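Local coordinates for odorant binding protein ASP5 (PDB 3R72) that probably binds and carries small hydrophobic odorant molecules in the antennae of the honeybee, enclosing its ligands in a pocket lined by helices, at residues M1-A5 and D6-K10; Q45-T48 and T49-K53; K70-E73 and I74-P78; E79-V82 and I83-I87; C110-K113 and Q114-K118. One frame throughout, in Å; residues are numbered along the deposited sequence.

From the N terminus the five contacts follow in series; all are local, within continuous stretches, so none closes a long loop, and none nests in or crosses another. Contact 1 starts helix 5-23, contact 2 lies within helix 42-54, contact 3 ends helix 65-75, contact 4 starts helix 81-91 and contact 5 ends helix 100-114. Contacts 1 and 3 touch through Met-3 and Ile-74 and share one N-butyl-benzenesulfonamide, chain C. Contacts 3 and 4 are joined by the Glu-73 to Lys-85 salt bridge, and contacts 4 and 5 by Ile-87 packing on His-111. Contacts 2 and 5, their centres about 18 Å apart, reach the second ligand, chain B.

Contact 1: M1-A5 and D6-K10; sequences MSMSA and DQVEK. With NBB (N-butyl-benzenesulfonamide), chain C.
Ser-4 holds the N-cap position of helix 5-23, and the first helical turn is built by its carbonyl and that of Ala-5, which reach forward to Val-8 and Glu-9. Val-8 N donates to Ser-4 O at 2.9 Å, in a nearly straight bond that arrives almost along the C=O axis. The next rung, Glu-9 N to Ala-5 O at 3.0 Å, comes in tilted from the carbonyl plane. Serine suits the cap because a short hydroxyl there lies close to the N-H groups of the first turn: with OG between the backbone N and the carbonyl carbon (chi1 71°), Ser-4 OG is 3.2 Å from Gln-7 N. The very short approach of OG to Asp-6 OD1 rests on one of two Asp-6 conformers and its length is doubtful.

Val-8 is the buried residue of this turn, and its two branches face different neighbours. CG1, anti to the backbone N (chi1 174°), packs 3.5 Å from C2 in the benzene ring of N-butyl-benzenesulfonamide, whereas CG2 turns back to Met-3, whose bent side chain crosses it at about a right angle in the conformer given. The beta-branched, wholly apolar valine thus fits between ligand and N-terminal arm. With an alanine here, the ligand ring and the Met-3 methyl would probably both be left with a gap beside them. The arm packs against the C-terminal end of helix 65-75, where Met-3 shares a backbone hydrogen bond with Ile-74 and both Met-3 and Val-8 pack on Thr-75.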
# COMPACT_ATOMS: atom_id res chain seq x y z
N MET A 1 3.44 20.88 -3.46
CA MET A 1 4.75 20.30 -3.04
C MET A 1 4.58 18.90 -2.44
O MET A 1 3.47 18.42 -2.22
CB MET A 1 5.42 21.23 -2.05
N SER A 2 5.72 18.25 -2.20
CA SER A 2 5.72 16.93 -1.57
C SER A 2 6.04 17.03 -0.09
O SER A 2 6.60 18.03 0.39
CB SER A 2 6.70 16.00 -2.27
OG SER A 2 7.99 16.58 -2.34
N MET A 3 5.65 15.99 0.64
CA MET A 3 5.91 15.87 2.08
C MET A 3 7.32 15.38 2.33
O MET A 3 7.87 14.59 1.55
CB MET A 3 4.93 14.87 2.72
CG MET A 3 3.42 15.24 2.62
SD MET A 3 2.35 13.83 3.06
CE MET A 3 3.67 13.17 3.99
N SER A 4 7.91 15.84 3.43
CA SER A 4 9.24 15.37 3.83
C SER A 4 9.18 13.91 4.27
O SER A 4 8.13 13.38 4.65
CB SER A 4 9.79 16.20 4.99
OG SER A 4 9.07 15.90 6.17
N ALA A 5 10.34 13.26 4.23
CA ALA A 5 10.46 11.87 4.63
C ALA A 5 9.92 11.65 6.04
O ALA A 5 9.23 10.66 6.30
CB ALA A 5 11.90 11.42 4.56
N ASP A 6 10.25 12.55 6.97
CA ASP A 6 9.80 12.33 8.33
C ASP A 6 8.28 12.51 8.47
O ASP A 6 7.66 11.80 9.28
CB ASP A 6 10.61 13.12 9.38
CG ASP A 6 10.46 14.63 9.26
OD1 ASP A 6 10.01 15.13 8.22
OD2 ASP A 6 10.83 15.32 10.24
N GLN A 7 7.68 13.39 7.68
CA GLN A 7 6.23 13.52 7.68
C GLN A 7 5.55 12.28 7.08
O GLN A 7 4.53 11.83 7.60
CB GLN A 7 5.80 14.80 6.96
CG GLN A 7 6.15 16.05 7.73
CD GLN A 7 5.44 16.14 9.05
OE1 GLN A 7 4.24 15.91 9.14
NE2 GLN A 7 6.18 16.48 10.10
N VAL A 8 6.12 11.72 6.01
CA VAL A 8 5.60 10.48 5.45
C VAL A 8 5.65 9.37 6.50
O VAL A 8 4.68 8.66 6.71
CB VAL A 8 6.37 10.08 4.18
CG1 VAL A 8 5.90 8.71 3.69
CG2 VAL A 8 6.18 11.12 3.10
N GLU A 9 6.76 9.26 7.20
CA GLU A 9 6.91 8.23 8.24
C GLU A 9 5.90 8.42 9.38
O GLU A 9 5.30 7.44 9.84
CB GLU A 9 8.34 8.26 8.77
CG GLU A 9 8.69 7.15 9.74
CD GLU A 9 10.13 7.24 10.19
OE1 GLU A 9 11.04 7.31 9.32
OE2 GLU A 9 10.36 7.26 11.42
N LYS A 10 5.69 9.67 9.82
CA LYS A 10 4.76 9.94 10.92
C LYS A 10 3.36 9.51 10.53
O LYS A 10 2.68 8.80 11.28
CB LYS A 10 4.79 11.41 11.35
CG LYS A 10 3.82 11.71 12.52
CD LYS A 10 3.85 13.13 13.06
CE LYS A 10 3.11 14.10 12.16
NZ LYS A 10 2.87 15.45 12.83
O1S NBB C . 2.83 4.52 1.31
S NBB C . 2.54 5.84 0.82
O2S NBB C . 1.47 5.88 -0.13
N10 NBB C . 3.86 6.38 0.09
C11 NBB C . 5.12 6.44 0.80
C12 NBB C . 6.30 6.41 -0.16
C13 NBB C . 7.60 6.83 0.52
C14 NBB C . 8.07 5.80 1.51
C4 NBB C . 2.19 6.85 2.04
C5 NBB C . 1.22 7.86 1.90
C6 NBB C . 0.92 8.74 2.95
C1 NBB C . 1.62 8.63 4.14
C2 NBB C . 2.58 7.65 4.29
C3 NBB C . 2.87 6.77 3.25

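Contact 2: Q45-T48 and T49-K53; sequences QCYT and TCIMK. With NBB (N-butyl-benzenesulfonamide), chain B.
Tyr-47 lays one face of its ring under Ile-51, one turn further along helix 42-54. Ile-51 CG1 sits 3.6 Å from Tyr-47 CZ, above the plane but displaced toward the rim, which makes a CH-pi contact with CG1 4.0 Å from the ring centroid and 26° off its normal. With CG anti to the backbone N (chi1 171°), the ring swings forward along the helix, where the isoleucine can lie across it. The tyrosine hydroxyl serves a separate purpose: OH bonds the terminal carboxylate of Pro-122. A leucine in its place would probably leave that carboxylate without its hydroxyl partner and Ile-51 without a flat surface to rest on.

These turns belong to the disulfide-laced helical fold of the PBP/GOBP family. Cys-46 is bridged to Cys-101 and Cys-50 to Cys-19, so this one helix is clamped both to helix 100-114 and to helix 5-23.

Two buried threonines continue the chain. Thr-48 OG1 donates back to Gln-45 O at 2.7 Å, in the carbonyl plane and on a lone pair. OG1 of Thr-48 and OG1 of Thr-49 are each hydrogen-bonded to Thr-104 OG1, the main partner of Thr-49, in a small polar cluster against helix 100-114. The main chain stays regular beneath them, with Met-52 N to Thr-48 O at 3.0 Å and Ile-51 N to Tyr-47 O at 3.0 Å. Beyond, Met-52 bends toward the pocket and brings CE into van der Waals contact, at 3.4 Å, with sulfonyl O1S of N-butyl-benzenesulfonamide. Separately, the ligand shares a hydrogen bond with Thr-57 OG1.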
# COMPACT_ATOMS: atom_id res chain seq x y z
N GLN A 45 -4.56 -9.36 4.77
CA GLN A 45 -5.18 -8.82 3.56
C GLN A 45 -6.09 -7.64 3.91
O GLN A 45 -6.02 -6.57 3.29
CB GLN A 45 -5.94 -9.93 2.83
CG GLN A 45 -5.02 -11.01 2.30
CD GLN A 45 -5.70 -12.27 1.82
OE1 GLN A 45 -6.90 -12.46 1.99
NE2 GLN A 45 -4.91 -13.13 1.19
N CYS A 46 -6.92 -7.80 4.93
CA CYS A 46 -7.82 -6.72 5.32
C CYS A 46 -7.10 -5.51 5.91
O CYS A 46 -7.58 -4.40 5.76
CB CYS A 46 -8.90 -7.24 6.26
SG CYS A 46 -10.05 -8.43 5.45
N TYR A 47 -5.93 -5.72 6.52
CA TYR A 47 -5.10 -4.59 6.93
C TYR A 47 -4.74 -3.72 5.72
O TYR A 47 -4.79 -2.49 5.80
CB TYR A 47 -3.85 -5.08 7.69
CG TYR A 47 -2.85 -3.99 7.95
CD1 TYR A 47 -2.89 -3.21 9.11
CD2 TYR A 47 -1.87 -3.71 7.02
CE1 TYR A 47 -1.98 -2.18 9.31
CE2 TYR A 47 -0.96 -2.69 7.22
CZ TYR A 47 -1.02 -1.93 8.37
OH TYR A 47 -0.13 -0.91 8.58
N THR A 48 -4.36 -4.35 4.61
CA THR A 48 -4.02 -3.56 3.44
C THR A 48 -5.19 -2.73 2.96
O THR A 48 -5.01 -1.59 2.53
CB THR A 48 -3.39 -4.37 2.28
OG1 THR A 48 -4.33 -5.26 1.66
CG2 THR A 48 -2.14 -5.13 2.75
N THR A 49 -6.39 -3.29 3.02
CA THR A 49 -7.57 -2.54 2.63
C THR A 49 -7.83 -1.36 3.58
O THR A 49 -8.21 -0.28 3.13
CB THR A 49 -8.82 -3.44 2.59
OG1 THR A 49 -8.48 -4.68 1.96
CG2 THR A 49 -9.97 -2.75 1.85
N CYS A 50 -7.64 -1.59 4.87
CA CYS A 50 -7.82 -0.55 5.87
C CYS A 50 -6.92 0.65 5.55
O CYS A 50 -7.38 1.81 5.53
CB CYS A 50 -7.53 -1.11 7.27
SG CYS A 50 -7.72 0.05 8.64
N ILE A 51 -5.65 0.38 5.24
CA ILE A 51 -4.70 1.43 4.94
C ILE A 51 -5.06 2.13 3.63
O ILE A 51 -5.06 3.36 3.56
CB ILE A 51 -3.26 0.86 4.86
CG1 ILE A 51 -2.78 0.40 6.24
CG2 ILE A 51 -2.29 1.86 4.26
CD1 ILE A 51 -2.55 1.51 7.27
N MET A 52 -5.35 1.36 2.58
CA MET A 52 -5.67 2.00 1.30
C MET A 52 -6.95 2.83 1.40
O MET A 52 -7.08 3.88 0.77
CB MET A 52 -5.74 0.99 0.16
CG MET A 52 -4.37 0.40 -0.13
SD MET A 52 -4.25 -0.64 -1.60
CE MET A 52 -4.44 0.56 -2.90
N LYS A 53 -7.92 2.38 2.20
CA LYS A 53 -9.11 3.20 2.39
C LYS A 53 -8.80 4.52 3.11
O LYS A 53 -9.37 5.56 2.75
CB LYS A 53 -10.22 2.42 3.09
CG LYS A 53 -10.89 1.41 2.17
CD LYS A 53 -12.13 0.81 2.77
CE LYS A 53 -12.89 -0.02 1.74
NZ LYS A 53 -14.33 -0.21 2.08
O1S NBB B . -2.16 2.77 -1.63
S NBB B . -0.88 2.94 -1.06
O2S NBB B . -0.83 2.95 0.37
N10 NBB B . -0.31 4.33 -1.61
C11 NBB B . -0.24 4.59 -3.03
C12 NBB B . 0.98 5.41 -3.40
C13 NBB B . 2.30 4.66 -3.24
C14 NBB B . 2.44 3.60 -4.31
C4 NBB B . 0.11 1.75 -1.62
C5 NBB B . 1.42 1.69 -1.15
C6 NBB B . 2.31 0.70 -1.60
C1 NBB B . 1.90 -0.25 -2.52
C2 NBB B . 0.61 -0.22 -2.98
C3 NBB B . -0.28 0.76 -2.55

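Contact 3: K70-E73 and I74-P78; sequences KQLE and ITMPP. With NBB (N-butyl-benzenesulfonamide), chain C.
Lys-70 accepts from Ile-74 N through its carbonyl O at 3.1 Å, an i to i+4 rung near the C-terminal end of helix 65-75. Here the helix end also forms a wall of the ligand pocket.

Gln-71 follows, and its carbonyl is claimed by several donors. Thr-75 OG1 gives its proton to Gln-71 O at 2.7 Å, approaching 40° out of the carbonyl plane, while the N-H groups of Ile-74 and Thr-75 add weak bonds to the same oxygen. This hydroxyl faces the pocket as well: Thr-75 OG1 lies 2.9 Å from sulfonamide N10 of N-butyl-benzenesulfonamide, and CG2 of that threonine packs beside benzene atom C5 at 3.5 Å. Threonine is apt here, with a hydroxyl that both ties back to the helix and meets the ligand's polar centre, and a methyl for its ring. The bent Gln-71 side chain brings OE1 to 3.6 Å from Ile-74 CG2, while NE2 bonds the carbonyl of Leu-55.

At Leu-72 the helix makes its final strong backbone bond, Met-76 N to Leu-72 O at 2.9 Å. Met-76 crosses obliquely beside the leucine, with SD 4.0 Å from Leu-72 CB. Both apolar chains meet Val-81 of helix 81-91, and Leu-72 also touches a second N-butyl-benzenesulfonamide.

Glu-73 ends the segment on the surface, its OE2 in a salt bridge with Lys-85; the backbone O of Glu-73 accepts a hydrogen bond from a water oxygen 2.9 Å away.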
# COMPACT_ATOMS: atom_id res chain seq x y z
N LYS A 70 -1.62 10.56 -7.25
CA LYS A 70 -1.49 11.75 -6.42
C LYS A 70 -0.74 11.47 -5.13
O LYS A 70 0.11 12.27 -4.72
CB LYS A 70 -2.86 12.35 -6.10
CG LYS A 70 -3.45 13.17 -7.25
CD LYS A 70 -4.56 14.12 -6.77
CE LYS A 70 -5.97 13.61 -7.05
NZ LYS A 70 -6.21 12.19 -6.74
N GLN A 71 -1.02 10.34 -4.48
CA GLN A 71 -0.35 10.00 -3.23
C GLN A 71 1.13 9.77 -3.46
O GLN A 71 1.96 10.21 -2.66
CB GLN A 71 -0.99 8.79 -2.56
CG GLN A 71 -2.36 9.09 -1.96
CD GLN A 71 -2.31 9.92 -0.67
OE1 GLN A 71 -1.26 10.34 -0.22
NE2 GLN A 71 -3.45 10.06 -0.03
N LEU A 72 1.50 9.07 -4.53
CA LEU A 72 2.91 8.84 -4.77
C LEU A 72 3.62 10.17 -5.08
O LEU A 72 4.75 10.38 -4.64
CB LEU A 72 3.15 7.73 -5.78
CG LEU A 72 3.00 7.98 -7.27
CD1 LEU A 72 4.24 8.69 -7.83
CD2 LEU A 72 2.71 6.69 -8.01
N GLU A 73 2.95 11.09 -5.77
CA GLU A 73 3.52 12.41 -6.05
C GLU A 73 3.76 13.23 -4.79
O GLU A 73 4.73 13.98 -4.73
CB GLU A 73 2.64 13.19 -7.03
CG GLU A 73 2.66 12.61 -8.44
CD GLU A 73 1.58 13.16 -9.38
OE1 GLU A 73 0.55 13.65 -8.89
OE2 GLU A 73 1.75 13.05 -10.62
N ILE A 74 2.90 13.08 -3.79
CA ILE A 74 3.02 13.84 -2.54
C ILE A 74 3.89 13.16 -1.49
O ILE A 74 4.22 13.78 -0.48
CB ILE A 74 1.63 14.12 -1.91
CG1 ILE A 74 1.74 15.22 -0.85
CG2 ILE A 74 1.05 12.88 -1.27
CD1 ILE A 74 2.19 16.50 -1.41
N THR A 75 4.23 11.88 -1.68
CA THR A 75 5.00 11.15 -0.67
C THR A 75 6.32 10.51 -1.08
O THR A 75 7.11 10.16 -0.21
CB THR A 75 4.14 10.05 -0.00
OG1 THR A 75 3.79 9.06 -0.98
CG2 THR A 75 2.88 10.62 0.65
N MET A 76 6.56 10.31 -2.37
CA MET A 76 7.82 9.70 -2.79
C MET A 76 8.91 10.74 -2.91
O MET A 76 8.62 11.89 -3.26
CB MET A 76 7.68 8.98 -4.12
CG MET A 76 6.86 7.72 -4.05
SD MET A 76 7.03 6.70 -5.50
CE MET A 76 8.50 5.76 -5.10
N PRO A 77 10.18 10.36 -2.64
CA PRO A 77 11.30 11.24 -2.97
C PRO A 77 11.22 11.62 -4.46
O PRO A 77 10.87 10.76 -5.28
CB PRO A 77 12.52 10.36 -2.69
CG PRO A 77 12.04 9.27 -1.79
CD PRO A 77 10.61 9.06 -2.11
N PRO A 78 11.50 12.87 -4.83
CA PRO A 78 11.38 13.29 -6.24
C PRO A 78 12.10 12.39 -7.26
O PRO A 78 11.56 12.09 -8.33
CB PRO A 78 11.96 14.71 -6.26
CG PRO A 78 12.59 14.92 -4.92
CD PRO A 78 11.93 13.99 -3.98
O1S NBB C . 2.83 4.52 1.31
S NBB C . 2.54 5.84 0.82
O2S NBB C . 1.47 5.88 -0.13
N10 NBB C . 3.86 6.38 0.09
C11 NBB C . 5.12 6.44 0.80
C12 NBB C . 6.30 6.41 -0.16
C13 NBB C . 7.60 6.83 0.52
C14 NBB C . 8.07 5.80 1.51
C4 NBB C . 2.19 6.85 2.04
C5 NBB C . 1.22 7.86 1.90
C6 NBB C . 0.92 8.74 2.95
C1 NBB C . 1.62 8.63 4.14
C2 NBB C . 2.58 7.65 4.29
C3 NBB C . 2.87 6.77 3.25
O HOH W 1 7.58 13.66 -4.56

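Contact 4: E79-V82 and I83-I87; sequences EEVV and IGKEI
Val-81 lies alongside Lys-85, one turn on in helix 81-91, the two side chains pointing the same way with Val-81 CG1 4.1 Å from Lys-85 CE. The lysine chain is extended beyond CG and runs past the Val-81 carbonyl, with CG 3.5 Å from Val-81 O. Its methylenes therefore pack as an apolar rod, while NZ reaches over to Glu-73 of helix 65-75 and forms a salt bridge. A long, flexible base suits this place because it can cover hydrophobic neighbours such as Leu-72 before delivering its charge.

The backbone of the first turn is only partly closed by direct bonds. Ile-83 N donates to a water at 3.1 Å, and that water donates weakly to Glu-79 O, bridging the pair at the point where the helix starts. From there on direct bonds take over: Gly-84 N to Glu-80 O at 2.9 Å, in the carbonyl plane, and Lys-85 N to Val-81 O at 2.8 Å. Gly-84 is buried, and having no side chain it lets Met-76 approach its CA closely.

On the outer side, Glu-86 crosses Val-82, with Glu-86 CG 3.4 Å from Val-82 O and Glu-86 OE2 near Val-82 CG1. Both residues are exposed, so the carboxylate can face solvent while its methylene lies by the carbonyl. The chemistry implies a double role for Lys-85: methylenes over Val-81, and a charge on Glu-73 that gives a polar link between helices 65-75 and 81-91.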
# COMPACT_ATOMS: atom_id res chain seq x y z
N GLU A 79 13.31 11.95 -6.90
CA GLU A 79 14.11 11.05 -7.73
C GLU A 79 13.48 9.66 -7.92
O GLU A 79 14.01 8.84 -8.69
CB GLU A 79 15.54 10.91 -7.16
CG GLU A 79 15.66 10.28 -5.73
CD GLU A 79 15.52 11.27 -4.57
OE1 GLU A 79 15.05 12.40 -4.80
OE2 GLU A 79 15.91 10.92 -3.43
N GLU A 80 12.38 9.39 -7.21
CA GLU A 80 11.67 8.12 -7.29
C GLU A 80 10.28 8.19 -7.94
O GLU A 80 9.67 7.14 -8.19
CB GLU A 80 11.57 7.50 -5.89
CG GLU A 80 12.90 6.93 -5.42
CD GLU A 80 12.86 6.45 -3.98
OE1 GLU A 80 11.76 6.13 -3.48
OE2 GLU A 80 13.95 6.40 -3.36
N VAL A 81 9.79 9.39 -8.22
CA VAL A 81 8.40 9.57 -8.67
C VAL A 81 8.10 8.91 -10.02
O VAL A 81 7.07 8.24 -10.18
CB VAL A 81 8.03 11.08 -8.69
CG1 VAL A 81 6.73 11.35 -9.44
CG2 VAL A 81 7.94 11.59 -7.26
N VAL A 82 8.97 9.09 -11.01
CA VAL A 82 8.74 8.50 -12.32
C VAL A 82 8.75 6.98 -12.23
O VAL A 82 7.88 6.30 -12.79
CB VAL A 82 9.70 9.03 -13.38
CG1 VAL A 82 9.59 8.22 -14.67
CG2 VAL A 82 9.38 10.49 -13.63
N ILE A 83 9.72 6.43 -11.51
CA ILE A 83 9.80 5.00 -11.28
C ILE A 83 8.50 4.52 -10.60
O ILE A 83 7.95 3.48 -10.98
CB ILE A 83 11.04 4.61 -10.43
CG1 ILE A 83 12.35 4.88 -11.19
CG2 ILE A 83 10.97 3.17 -9.97
CD1 ILE A 83 12.27 4.73 -12.70
N GLY A 84 8.01 5.27 -9.62
CA GLY A 84 6.75 4.91 -8.98
C GLY A 84 5.57 4.93 -9.94
O GLY A 84 4.71 4.05 -9.90
N LYS A 85 5.51 5.95 -10.81
CA LYS A 85 4.45 6.00 -11.82
C LYS A 85 4.51 4.79 -12.74
O LYS A 85 3.48 4.28 -13.16
CB LYS A 85 4.51 7.30 -12.63
CG LYS A 85 4.06 8.52 -11.88
CD LYS A 85 4.16 9.79 -12.70
CE LYS A 85 3.53 10.95 -11.95
NZ LYS A 85 3.73 12.26 -12.62
N GLU A 86 5.71 4.33 -13.08
CA GLU A 86 5.87 3.16 -13.93
C GLU A 86 5.41 1.89 -13.23
O GLU A 86 4.86 1.00 -13.88
CB GLU A 86 7.31 3.05 -14.41
CG GLU A 86 7.67 4.15 -15.37
CD GLU A 86 9.08 4.05 -15.88
OE1 GLU A 86 9.23 3.82 -17.07
OE2 GLU A 86 10.04 4.23 -15.11
N ILE A 87 5.59 1.81 -11.91
CA ILE A 87 5.07 0.66 -11.17
C ILE A 87 3.54 0.67 -11.17
O ILE A 87 2.92 -0.36 -11.44
CB ILE A 87 5.61 0.63 -9.73
CG1 ILE A 87 7.12 0.37 -9.73
CG2 ILE A 87 4.88 -0.44 -8.90
CD1 ILE A 87 7.78 0.48 -8.35
O HOH W 2 11.87 8.65 -10.92

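Contact 5: C110-K113 and Q114-K118; sequences CHYK and QNPEK. With NBB (N-butyl-benzenesulfonamide), chain B.
Helix 100-114 closes with one sound rung, Gln-114 N to Cys-110 O at 3.2 Å, after which the bonds from Asn-115 N to His-111 O and Tyr-112 O are weak and Asn-115 leaves helical geometry. A water takes up part of the loss, donating at 2.8 Å to His-111 O and also to Asn-115 O.

Tyr-112 and Pro-116 carry the apolar side of this turn. The ring, with CG anti to the backbone N (chi1 180°), swings forward so that one face lies against the proline, which crosses it at about a right angle. Pro-116 CB is 3.6 Å from Tyr-112 CZ, a CH-pi contact 27° off the ring normal. Proline fits here doubly: its CB presents C-H groups to the ring face, and its nitrogen, though close to Tyr-112 O, has no hydrogen to extend the helix. Phe-38 and Phe-119 also meet the tyrosine, each edge-to-face.

Asn-115 OD1 reaches forward to Lys-118 N in an Asx motif, the N-H donating at 3.2 Å with a bend to 150° and from above the carbonyl plane. The bond closes the turn 115-118.

On the inner side, benzene carbon C2 of N-butyl-benzenesulfonamide sits over one face of the His-111 ring, 3.7 Å above its plane. Cys-110 is held to Cys-91 by a disulfide. A disulfide-linked, all-helical fold round a hydrophobic pocket is characteristic of the PBP/GOBP family, and in this protein the C-terminal residues Phe-120 and Phe-121 line the same ligand site as His-111.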
# COMPACT_ATOMS: atom_id res chain seq x y z
N CYS A 110 1.79 -6.87 -6.21
CA CYS A 110 2.26 -6.44 -7.52
C CYS A 110 3.30 -5.33 -7.38
O CYS A 110 4.34 -5.35 -8.03
CB CYS A 110 1.10 -5.96 -8.39
SG CYS A 110 1.61 -5.41 -10.04
N HIS A 111 3.04 -4.38 -6.50
CA HIS A 111 4.01 -3.31 -6.25
C HIS A 111 5.33 -3.88 -5.73
O HIS A 111 6.41 -3.48 -6.19
CB HIS A 111 3.42 -2.33 -5.25
CG HIS A 111 2.83 -1.11 -5.89
ND1 HIS A 111 1.64 -1.06 -6.58
CD2 HIS A 111 3.31 0.15 -5.88
CE1 HIS A 111 1.42 0.18 -6.99
NE2 HIS A 111 2.43 0.93 -6.58
N TYR A 112 5.26 -4.78 -4.76
CA TYR A 112 6.46 -5.43 -4.24
C TYR A 112 7.26 -6.08 -5.35
O TYR A 112 8.48 -5.88 -5.46
CB TYR A 112 6.07 -6.47 -3.17
CG TYR A 112 7.29 -7.17 -2.59
CD1 TYR A 112 7.97 -6.65 -1.50
CD2 TYR A 112 7.78 -8.33 -3.17
CE1 TYR A 112 9.10 -7.27 -0.99
CE2 TYR A 112 8.91 -8.94 -2.68
CZ TYR A 112 9.55 -8.41 -1.59
OH TYR A 112 10.68 -9.02 -1.07
N LYS A 113 6.59 -6.86 -6.18
CA LYS A 113 7.26 -7.62 -7.22
C LYS A 113 8.00 -6.72 -8.21
O LYS A 113 9.06 -7.10 -8.72
CB LYS A 113 6.26 -8.52 -7.95
CG LYS A 113 5.89 -9.73 -7.13
CD LYS A 113 5.12 -10.74 -7.96
CE LYS A 113 4.37 -11.75 -7.09
NZ LYS A 113 3.45 -12.58 -7.91
N GLN A 114 7.47 -5.53 -8.49
CA GLN A 114 8.16 -4.64 -9.41
C GLN A 114 9.47 -4.07 -8.86
O GLN A 114 10.36 -3.72 -9.63
CB GLN A 114 7.28 -3.47 -9.86
CG GLN A 114 5.88 -3.82 -10.41
CD GLN A 114 5.80 -5.09 -11.24
OE1 GLN A 114 5.04 -6.02 -10.93
NE2 GLN A 114 6.55 -5.12 -12.31
N ASN A 115 9.59 -3.96 -7.54
CA ASN A 115 10.82 -3.45 -6.94
C ASN A 115 10.88 -3.82 -5.46
O ASN A 115 10.53 -3.03 -4.59
CB ASN A 115 10.91 -1.93 -7.16
CG ASN A 115 12.29 -1.38 -6.92
OD1 ASN A 115 12.97 -1.77 -5.99
ND2 ASN A 115 12.70 -0.45 -7.77
N PRO A 116 11.32 -5.05 -5.17
CA PRO A 116 11.34 -5.48 -3.77
C PRO A 116 12.21 -4.60 -2.88
O PRO A 116 11.82 -4.32 -1.74
CB PRO A 116 11.88 -6.90 -3.85
CG PRO A 116 11.42 -7.37 -5.19
CD PRO A 116 11.56 -6.17 -6.09
N GLU A 117 13.34 -4.13 -3.40
CA GLU A 117 14.28 -3.36 -2.58
C GLU A 117 13.65 -2.11 -2.01
O GLU A 117 13.87 -1.76 -0.84
CB GLU A 117 15.53 -2.97 -3.38
CG GLU A 117 16.55 -2.17 -2.56
CD GLU A 117 17.67 -1.55 -3.38
OE1 GLU A 117 17.56 -1.51 -4.62
OE2 GLU A 117 18.65 -1.09 -2.77
N LYS A 118 12.89 -1.41 -2.84
CA LYS A 118 12.35 -0.11 -2.47
C LYS A 118 10.90 -0.14 -1.98
O LYS A 118 10.37 0.89 -1.59
CB LYS A 118 12.52 0.87 -3.63
CG LYS A 118 13.98 1.00 -4.08
CD LYS A 118 14.28 2.30 -4.79
CE LYS A 118 15.77 2.43 -5.04
NZ LYS A 118 16.13 3.73 -5.68
O1S NBB B . -2.16 2.77 -1.63
S NBB B . -0.88 2.94 -1.06
O2S NBB B . -0.83 2.95 0.37
N10 NBB B . -0.31 4.33 -1.61
C11 NBB B . -0.24 4.59 -3.03
C12 NBB B . 0.98 5.41 -3.40
C13 NBB B . 2.30 4.66 -3.24
C14 NBB B . 2.44 3.60 -4.31
C4 NBB B . 0.11 1.75 -1.62
C5 NBB B . 1.42 1.69 -1.15
C6 NBB B . 2.31 0.70 -1.60
C1 NBB B . 1.90 -0.25 -2.52
C2 NBB B . 0.61 -0.22 -2.98
C3 NBB B . -0.28 0.76 -2.55
O HOH W 3 8.07 -1.70 -4.81